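Local coordinates for phthiocerol synthesis polyketide synthase type I PpsC (Mycobacterium tuberculosis, PDB 7AHB), which probably uses this acyltransferase domain to select a CoA-linked extender unit and pass it to the acyl carrier protein during phthiocerol assembly, at residues A[47-52]-A[130-135]; A[58-63]-A[317-322]; A[195-200]-A[240-245]. All blocks are in the same frame, centred on the assembly; numbering follows the deposited sequence.

Contact 1: A[47-52]-A[130-135]; sequences GGTVFV and TPDAVI. With SO4 (sulfate ion), chain D.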
loop_
_atom_site.group_PDB
_atom_site.type_symbol
_atom_site.label_atom_id
_atom_site.label_comp_id
_atom_site.label_asym_id
_atom_site.label_seq_id
_atom_site.Cartn_x
_atom_site.Cartn_y
_atom_site.Cartn_z
ATOM N N GLY A 47 14.302 16.996 8.109
ATOM C CA GLY A 47 14.862 15.667 8.212
ATOM C C GLY A 47 13.828 14.579 8.300
ATOM O O GLY A 47 12.643 14.822 8.502
ATOM N N GLY A 48 14.295 13.345 8.135
ATOM C CA GLY A 48 13.429 12.185 8.283
ATOM C C GLY A 48 12.738 11.733 7.014
ATOM O O GLY A 48 12.173 12.555 6.288
ATOM N N THR A 49 12.770 10.425 6.746
ATOM C CA THR A 49 12.191 9.858 5.537
ATOM C C THR A 49 11.245 8.718 5.894
ATOM O O THR A 49 11.611 7.816 6.659
ATOM C CB THR A 49 13.292 9.338 4.600
ATOM O OG1 THR A 49 14.063 10.432 4.108
ATOM C CG2 THR A 49 12.672 8.568 3.411
ATOM N N VAL A 50 10.059 8.733 5.287
ATOM C CA VAL A 50 9.046 7.704 5.482
ATOM C C VAL A 50 8.786 7.031 4.144
ATOM O O VAL A 50 8.542 7.716 3.148
ATOM C CB VAL A 50 7.748 8.312 6.035
ATOM C CG1 VAL A 50 6.684 7.246 6.202
ATOM C CG2 VAL A 50 8.017 9.018 7.404
ATOM N N PHE A 51 8.856 5.705 4.118
ATOM C CA PHE A 51 8.431 4.937 2.948
ATOM C C PHE A 51 6.983 4.511 3.143
ATOM O O PHE A 51 6.656 3.907 4.170
ATOM C CB PHE A 51 9.267 3.680 2.751
ATOM C CG PHE A 51 10.568 3.896 2.021
ATOM C CD1 PHE A 51 11.179 5.137 1.988
ATOM C CD2 PHE A 51 11.192 2.831 1.389
ATOM C CE1 PHE A 51 12.387 5.310 1.338
ATOM C CE2 PHE A 51 12.396 3.007 0.728
ATOM C CZ PHE A 51 12.986 4.246 0.698
ATOM N N VAL A 52 6.136 4.778 2.145
ATOM C CA VAL A 52 4.703 4.487 2.213
ATOM C C VAL A 52 4.376 3.391 1.200
ATOM O O VAL A 52 4.597 3.567 -0.008
ATOM C CB VAL A 52 3.865 5.741 1.937
ATOM C CG1 VAL A 52 2.391 5.387 1.854
ATOM C CG2 VAL A 52 4.135 6.820 3.011
ATOM N N THR A 130 16.962 5.147 2.274
ATOM C CA THR A 130 16.357 4.123 3.113
ATOM C C THR A 130 15.384 4.792 4.079
ATOM O O THR A 130 15.542 5.974 4.426
ATOM C CB THR A 130 17.414 3.322 3.905
ATOM O OG1 THR A 130 18.091 4.208 4.788
ATOM C CG2 THR A 130 18.424 2.652 2.993
ATOM N N PRO A 131 14.374 4.071 4.550
ATOM C CA PRO A 131 13.369 4.713 5.409
ATOM C C PRO A 131 13.790 4.765 6.870
ATOM O O PRO A 131 14.352 3.815 7.412
ATOM C CB PRO A 131 12.123 3.835 5.234
ATOM C CG PRO A 131 12.694 2.445 4.945
ATOM C CD PRO A 131 14.052 2.664 4.249
ATOM N N ASP A 132 13.481 5.885 7.513
ATOM C CA ASP A 132 13.565 5.967 8.966
ATOM C C ASP A 132 12.315 5.395 9.635
ATOM O O ASP A 132 12.368 5.009 10.805
ATOM C CB ASP A 132 13.748 7.421 9.406
ATOM C CG ASP A 132 14.920 8.095 8.731
ATOM O OD1 ASP A 132 16.064 7.638 8.913
ATOM O OD2 ASP A 132 14.688 9.078 8.002
ATOM N N ALA A 133 11.187 5.364 8.918
ATOM C CA ALA A 133 9.929 4.808 9.393
ATOM C C ALA A 133 9.159 4.377 8.155
ATOM O O ALA A 133 9.399 4.882 7.049
ATOM C CB ALA A 133 9.098 5.807 10.205
ATOM N N VAL A 134 8.261 3.416 8.335
ATOM C CA VAL A 134 7.444 2.940 7.222
ATOM C C VAL A 134 5.969 2.995 7.614
ATOM O O VAL A 134 5.598 2.860 8.787
ATOM C CB VAL A 134 7.832 1.505 6.756
ATOM C CG1 VAL A 134 9.290 1.432 6.389
ATOM C CG2 VAL A 134 7.486 0.489 7.829
ATOM N N ILE A 135 5.120 3.177 6.607
ATOM C CA ILE A 135 3.675 3.163 6.769
ATOM C C ILE A 135 3.118 2.230 5.712
ATOM O O ILE A 135 3.483 2.355 4.539
ATOM C CB ILE A 135 3.067 4.567 6.604
ATOM C CG1 ILE A 135 3.382 5.419 7.809
ATOM C CG2 ILE A 135 1.554 4.460 6.432
ATOM C CD1 ILE A 135 3.022 6.892 7.624
HETATM S S SO4 D . 17.800 13.290 7.547
HETATM O O1 SO4 D . 19.069 12.642 7.216
HETATM O O2 SO4 D . 17.049 12.442 8.467
HETATM O O3 SO4 D . 18.073 14.580 8.177
HETATM O O4 SO4 D . 17.029 13.498 6.325
#
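Pro131 lies across one face of the Phe51 ring in a CH-pi contact, with Pro131 CB 3.9 Å from the ring centroid and offset toward its CG-CD1 rim, while the proline CG and CD continue over CD2 and CE2. The compact, rigid pyrrolidine turns C-H groups to the phenyl face; Trp124 and Ile315 also pack on Phe51. On the other face of the sheet, Val50 CG1, anti to its own backbone N (chi1 179°), meets Ile135 CD1 at 3.9 Å. Parallel pairing joins the strands: Phe51 N donates to Ala133 O (3.1 Å) and Phe51 O accepts from Ile135 N (3.0 Å). At the start of the pairing Asp132 adds a side-chain bond, its OD2 taking Thr49 N at 2.7 Å through the anti lone pair, while Asp132 N gives to Thr49 O (2.8 Å). Gly48, at a positive phi that a residue with a CB would find costly, donates its N-H to O2 of a sulfate probably from the crystallisation liquor (2.9 Å). Apolar residues thus fill both faces of these central strands of the parallel sheet, and the carboxylate, rather than a partner carbonyl, accepts the Thr49 N-H at the strand start.

Contact 2: A[58-63]-A[317-322]; sequences SQWAGM and ISAHPL
Two loops without regular structure meet here, their backbones closest at Ser58 and Ala319, whose CA atoms stand 5.9 Å apart; from Trp60 to Met63 the first loop folds into a type II turn, closed by Met63 N to Trp60 O and made easy by Gly62, which takes up the positive phi of the turn. Trp60 carries the polar part of the contact. With chi1 at 46°, its CG sits between the backbone N and carbonyl carbon, which brings the edge of the indole to Ala319, where NE1 bonds Ala319 O at 2.9 Å. This bond is bent, with an N-H...O angle of 142°, and NE1 approaches from above the carbonyl plane, 40° out of it. One indole face is met by Met63 CA, 3.5 Å above the ring plane of Trp60. The small methyl of Ala319 fits among several larger groups: its CB lies 3.8 Å from Met63 SD, 4.1 Å from Trp60 CD1 and 3.8 Å from Ser58 O. Met63 is extended through its first two torsions, which sets the thioether sulfur against that methyl, and the chain bends only at its last bond. At the other end of the contact, Ser58 OG touches Leu322 CD1 at 3.7 Å. His320 offers only its CB to Ser58, and its ND1 accepts from Arg348 N. The two loops leave the C-terminal ends of adjacent strands 49-53 and 313-316 and lead to helices 65-70 and 324-334, while Met63 packs on Met116 and Ile317 on Leu120 of helix 106-126.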
loop_
_atom_site.group_PDB
_atom_site.type_symbol
_atom_site.label_atom_id
_atom_site.label_comp_id
_atom_site.label_asym_id
_atom_site.label_seq_id
_atom_site.Cartn_x
_atom_site.Cartn_y
_atom_site.Cartn_z
ATOM N N SER A 58 -1.208 -1.394 -9.264
ATOM C CA SER A 58 -1.255 -0.330 -10.260
ATOM C C SER A 58 -0.381 -0.684 -11.450
ATOM O O SER A 58 0.313 0.170 -12.014
ATOM C CB SER A 58 -0.825 1.007 -9.660
ATOM O OG SER A 58 -1.274 1.122 -8.317
ATOM N N GLN A 59 -0.400 -1.953 -11.847
ATOM C CA GLN A 59 0.410 -2.390 -12.972
ATOM C C GLN A 59 0.127 -1.548 -14.208
ATOM O O GLN A 59 -1.021 -1.190 -14.495
ATOM C CB GLN A 59 0.132 -3.859 -13.265
ATOM C CG GLN A 59 -1.313 -4.131 -13.702
ATOM C CD GLN A 59 -1.595 -5.623 -13.811
ATOM O OE1 GLN A 59 -0.764 -6.398 -14.354
ATOM N NE2 GLN A 59 -2.738 -6.051 -13.259
ATOM N N TRP A 60 1.192 -1.211 -14.929
ATOM C CA TRP A 60 1.068 -0.580 -16.233
ATOM C C TRP A 60 1.941 -1.334 -17.222
ATOM O O TRP A 60 2.939 -1.958 -16.835
ATOM C CB TRP A 60 1.448 0.915 -16.209
ATOM C CG TRP A 60 2.708 1.231 -15.476
ATOM C CD1 TRP A 60 2.826 1.557 -14.166
ATOM C CD2 TRP A 60 4.024 1.278 -16.024
ATOM N NE1 TRP A 60 4.137 1.791 -13.852
ATOM C CE2 TRP A 60 4.895 1.637 -14.983
ATOM C CE3 TRP A 60 4.551 1.060 -17.303
ATOM C CZ2 TRP A 60 6.266 1.765 -15.171
ATOM C CZ3 TRP A 60 5.911 1.188 -17.495
ATOM C CH2 TRP A 60 6.757 1.522 -16.433
ATOM N N ALA A 61 1.558 -1.250 -18.500
ATOM C CA ALA A 61 2.179 -2.014 -19.575
ATOM C C ALA A 61 3.673 -1.797 -19.620
ATOM O O ALA A 61 4.141 -0.690 -19.912
ATOM C CB ALA A 61 1.548 -1.601 -20.913
ATOM N N GLY A 62 4.413 -2.880 -19.403
ATOM C CA GLY A 62 5.858 -2.817 -19.405
ATOM C C GLY A 62 6.472 -2.398 -18.093
ATOM O O GLY A 62 7.672 -2.116 -18.045
ATOM N N MET A 63 5.687 -2.358 -17.032
ATOM C CA MET A 63 6.165 -2.007 -15.707
ATOM C C MET A 63 7.406 -2.804 -15.352
ATOM O O MET A 63 7.397 -4.037 -15.393
ATOM C CB MET A 63 5.039 -2.283 -14.715
ATOM C CG MET A 63 5.376 -2.080 -13.253
ATOM S SD MET A 63 4.117 -2.937 -12.285
ATOM C CE MET A 63 4.572 -4.640 -12.594
ATOM N N ILE A 317 6.088 3.931 -2.371
ATOM C CA ILE A 317 6.820 2.848 -3.003
ATOM C C ILE A 317 5.815 2.070 -3.852
ATOM O O ILE A 317 5.216 1.092 -3.383
ATOM C CB ILE A 317 7.487 1.941 -1.961
ATOM C CG1 ILE A 317 8.362 2.763 -1.023
ATOM C CG2 ILE A 317 8.331 0.858 -2.680
ATOM C CD1 ILE A 317 9.534 3.447 -1.679
ATOM N N SER A 318 5.576 2.523 -5.078
ATOM C CA SER A 318 4.533 1.929 -5.904
ATOM C C SER A 318 4.928 2.067 -7.367
ATOM O O SER A 318 5.886 2.772 -7.720
ATOM C CB SER A 318 3.158 2.594 -5.661
ATOM O OG SER A 318 3.183 3.941 -6.095
ATOM N N ALA A 319 4.149 1.400 -8.225
ATOM C CA ALA A 319 4.322 1.520 -9.673
ATOM C C ALA A 319 3.710 2.807 -10.234
ATOM O O ALA A 319 4.085 3.238 -11.335
ATOM C CB ALA A 319 3.691 0.316 -10.374
ATOM N N HIS A 320 2.778 3.435 -9.499
ATOM C CA HIS A 320 2.173 4.666 -9.957
ATOM C C HIS A 320 1.632 5.393 -8.739
ATOM O O HIS A 320 0.929 4.763 -7.931
ATOM C CB HIS A 320 1.040 4.423 -10.962
ATOM C CG HIS A 320 0.369 5.681 -11.428
ATOM N ND1 HIS A 320 0.936 6.535 -12.351
ATOM C CD2 HIS A 320 -0.810 6.243 -11.071
ATOM C CE1 HIS A 320 0.134 7.568 -12.546
ATOM N NE2 HIS A 320 -0.936 7.410 -11.786
ATOM N N PRO A 321 1.930 6.687 -8.579
ATOM C CA PRO A 321 1.594 7.356 -7.314
ATOM C C PRO A 321 0.102 7.625 -7.188
ATOM O O PRO A 321 -0.459 8.413 -7.957
ATOM C CB PRO A 321 2.386 8.669 -7.371
ATOM C CG PRO A 321 3.167 8.646 -8.678
ATOM C CD PRO A 321 2.487 7.623 -9.574
ATOM N N LEU A 322 -0.564 6.966 -6.247
ATOM C CA LEU A 322 -1.968 7.249 -6.010
ATOM C C LEU A 322 -2.233 7.875 -4.647
ATOM O O LEU A 322 -3.353 8.336 -4.414
ATOM C CB LEU A 322 -2.794 5.968 -6.147
ATOM C CG LEU A 322 -2.874 5.377 -7.568
ATOM C CD1 LEU A 322 -3.513 3.968 -7.468
ATOM C CD2 LEU A 322 -3.644 6.258 -8.551
#

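Contact 3: A[195-200]-A[240-245]; sequences EVSLGI and HNPAMD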
loop_
_atom_site.group_PDB
_atom_site.type_symbol
_atom_site.label_atom_id
_atom_site.label_comp_id
_atom_site.label_asym_id
_atom_site.label_seq_id
_atom_site.Cartn_x
_atom_site.Cartn_y
_atom_site.Cartn_z
ATOM N N GLU A 195 -24.510 -2.677 4.827
ATOM C CA GLU A 195 -23.536 -3.502 4.130
ATOM C C GLU A 195 -22.325 -2.714 3.652
ATOM O O GLU A 195 -21.337 -3.322 3.232
ATOM C CB GLU A 195 -24.201 -4.196 2.927
ATOM C CG GLU A 195 -25.342 -5.135 3.337
ATOM C CD GLU A 195 -26.039 -5.775 2.166
ATOM O OE1 GLU A 195 -25.372 -6.127 1.185
ATOM O OE2 GLU A 195 -27.275 -5.917 2.219
ATOM N N VAL A 196 -22.367 -1.389 3.716
ATOM C CA VAL A 196 -21.269 -0.534 3.272
ATOM C C VAL A 196 -20.534 -0.021 4.492
ATOM O O VAL A 196 -21.178 0.372 5.480
ATOM C CB VAL A 196 -21.788 0.638 2.422
ATOM C CG1 VAL A 196 -20.661 1.578 2.066
ATOM C CG2 VAL A 196 -22.480 0.079 1.153
ATOM N N SER A 197 -19.187 -0.010 4.421
ATOM C CA SER A 197 -18.347 0.441 5.524
ATOM C C SER A 197 -17.470 1.626 5.125
ATOM O O SER A 197 -17.196 1.857 3.947
ATOM C CB SER A 197 -17.429 -0.701 6.017
ATOM O OG SER A 197 -16.521 -1.065 4.987
ATOM N N LEU A 198 -16.992 2.365 6.131
ATOM C CA LEU A 198 -15.883 3.291 5.933
ATOM C C LEU A 198 -14.615 2.443 5.860
ATOM O O LEU A 198 -14.235 1.811 6.845
ATOM C CB LEU A 198 -15.811 4.303 7.077
ATOM C CG LEU A 198 -14.852 5.465 6.859
ATOM C CD1 LEU A 198 -15.268 6.692 7.690
ATOM C CD2 LEU A 198 -13.414 5.065 7.211
ATOM N N GLY A 199 -13.979 2.392 4.693
ATOM C CA GLY A 199 -12.861 1.485 4.484
ATOM C C GLY A 199 -11.494 2.082 4.729
ATOM O O GLY A 199 -10.621 1.429 5.321
ATOM N N ILE A 200 -11.293 3.321 4.290
ATOM C CA ILE A 200 -10.002 3.984 4.436
ATOM C C ILE A 200 -10.240 5.424 4.850
ATOM O O ILE A 200 -10.960 6.160 4.168
ATOM C CB ILE A 200 -9.161 3.944 3.143
ATOM C CG1 ILE A 200 -8.945 2.488 2.702
ATOM C CG2 ILE A 200 -7.810 4.650 3.358
ATOM C CD1 ILE A 200 -8.076 2.341 1.451
ATOM N N HIS A 240 -11.760 -4.315 4.263
ATOM C CA HIS A 240 -12.024 -3.303 5.289
ATOM C C HIS A 240 -13.528 -3.094 5.463
ATOM O O HIS A 240 -14.029 -1.967 5.466
ATOM C CB HIS A 240 -11.308 -1.999 4.934
ATOM C CG HIS A 240 -9.898 -2.210 4.484
ATOM N ND1 HIS A 240 -8.935 -2.769 5.300
ATOM C CD2 HIS A 240 -9.305 -2.012 3.284
ATOM C CE1 HIS A 240 -7.810 -2.896 4.621
ATOM N NE2 HIS A 240 -7.996 -2.413 3.408
ATOM N N ASN A 241 -14.240 -4.208 5.633
ATOM C CA ASN A 241 -15.689 -4.257 5.603
ATOM C C ASN A 241 -16.112 -5.523 6.320
ATOM O O ASN A 241 -15.306 -6.466 6.415
ATOM C CB ASN A 241 -16.173 -4.256 4.143
ATOM C CG ASN A 241 -17.685 -4.399 4.015
ATOM O OD1 ASN A 241 -18.220 -5.483 4.155
ATOM N ND2 ASN A 241 -18.363 -3.313 3.720
ATOM N N PRO A 242 -17.339 -5.565 6.869
ATOM C CA PRO A 242 -17.855 -6.809 7.470
ATOM C C PRO A 242 -17.684 -8.050 6.627
ATOM O O PRO A 242 -17.566 -9.158 7.173
ATOM C CB PRO A 242 -19.353 -6.487 7.670
ATOM C CG PRO A 242 -19.398 -5.003 7.901
ATOM C CD PRO A 242 -18.187 -4.392 7.209
ATOM N N ALA A 243 -17.737 -7.908 5.306
ATOM C CA ALA A 243 -17.583 -9.059 4.433
ATOM C C ALA A 243 -16.346 -9.880 4.791
ATOM O O ALA A 243 -16.294 -11.084 4.510
ATOM C CB ALA A 243 -17.498 -8.599 2.973
ATOM N N MET A 244 -15.344 -9.251 5.397
ATOM C CA MET A 244 -14.075 -9.937 5.653
ATOM C C MET A 244 -14.114 -10.816 6.898
ATOM O O MET A 244 -13.216 -11.659 7.068
ATOM C CB MET A 244 -12.923 -8.928 5.779
ATOM C CG MET A 244 -12.665 -8.132 4.535
ATOM S SD MET A 244 -12.059 -9.084 3.137
ATOM C CE MET A 244 -13.542 -9.483 2.239
ATOM N N ASP A 245 -15.115 -10.635 7.770
ATOM C CA ASP A 245 -15.285 -11.539 8.902
ATOM C C ASP A 245 -15.242 -12.988 8.447
ATOM O O ASP A 245 -14.663 -13.848 9.116
ATOM C CB ASP A 245 -16.614 -11.284 9.619
ATOM C CG ASP A 245 -16.793 -9.831 10.036
ATOM O OD1 ASP A 245 -15.776 -9.111 10.169
ATOM O OD2 ASP A 245 -17.962 -9.427 10.210
HETATM O O HOH W 1 -21.001 -6.031 3.295
#
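With CG anti to the backbone N (chi1 176°), the Asn241 amide comes to lie against 195-197, and Ser197 answers with OG tucked between its backbone N and carbonyl carbon (chi1 64°), next to the 240-241 backbone. Asn241 ND2 donates to Glu195 O at 3.0 Å, a nearly straight bond (175°) with the acceptor in the amide plane. The same nitrogen gives a longer bond to Ser197 OG, 3.2 Å away and tilted from that plane. Ser197 OG in turn donates to His240 O at 2.7 Å, so the hydroxyl is gripped as acceptor and donor at once, a double role that a small serine can fill close to the backbone. The other end of the amide is fixed too: Asn241 OD1 accepts from Ala243 N at 2.7 Å, an Asx turn that starts the 3-10 segment 242-245, and a water bridges Asn241 OD1 and Glu195 O. An asparagine, with acceptor and donor on one flat group, can thus tie a strand edge to a turn. Pro242 CD rests on Ser197 CB at 4.0 Å. His240, in a left-handed backbone conformation, packs its CB against the Gly199 backbone, 3.5 Å from Gly199 O. His240 NE2 bonds Ser138 OG and ND1 bonds Asn296 O, consistent with the serine-histidine pair of acyltransferases. Strand 197-201 is one of the two outermost strands of the small antiparallel sheet, where Gly199 and Ile200 form a classic beta bulge opposite Val208. Its neighbour in the sheet is strand 207-211, helix 213-225 covers Val196, and in segment 240-245 Pro242 and Met244 pack against helix 287-295, whose Arg295 forms a salt bridge with Asp245.

How the contacts relate
Contacts 1 and 2 are continuous, although their centres lie 20 Å apart: Val52 O probably accepts a hydrogen bond from Ile317 N at 2.8 Å, and Phe51 CD2 packs on Ile317 CD1 at 3.5 Å. The parallel sheet of contact 1 thus runs into contact 2 at the C-terminal ends of its strands. Contact 3 joins outer strand 197-201 of the small antiparallel sheet to loop 240-245 on the main body; its centre is 29 Å from that of contact 1 and 26 Å from that of contact 2, nearest atoms about 10 Å away in both cases. The probable active site links them: strand 133-136 leads into the likely nucleophile elbow carrying Ser138, and contact 3 supplies His240, which bonds that serine.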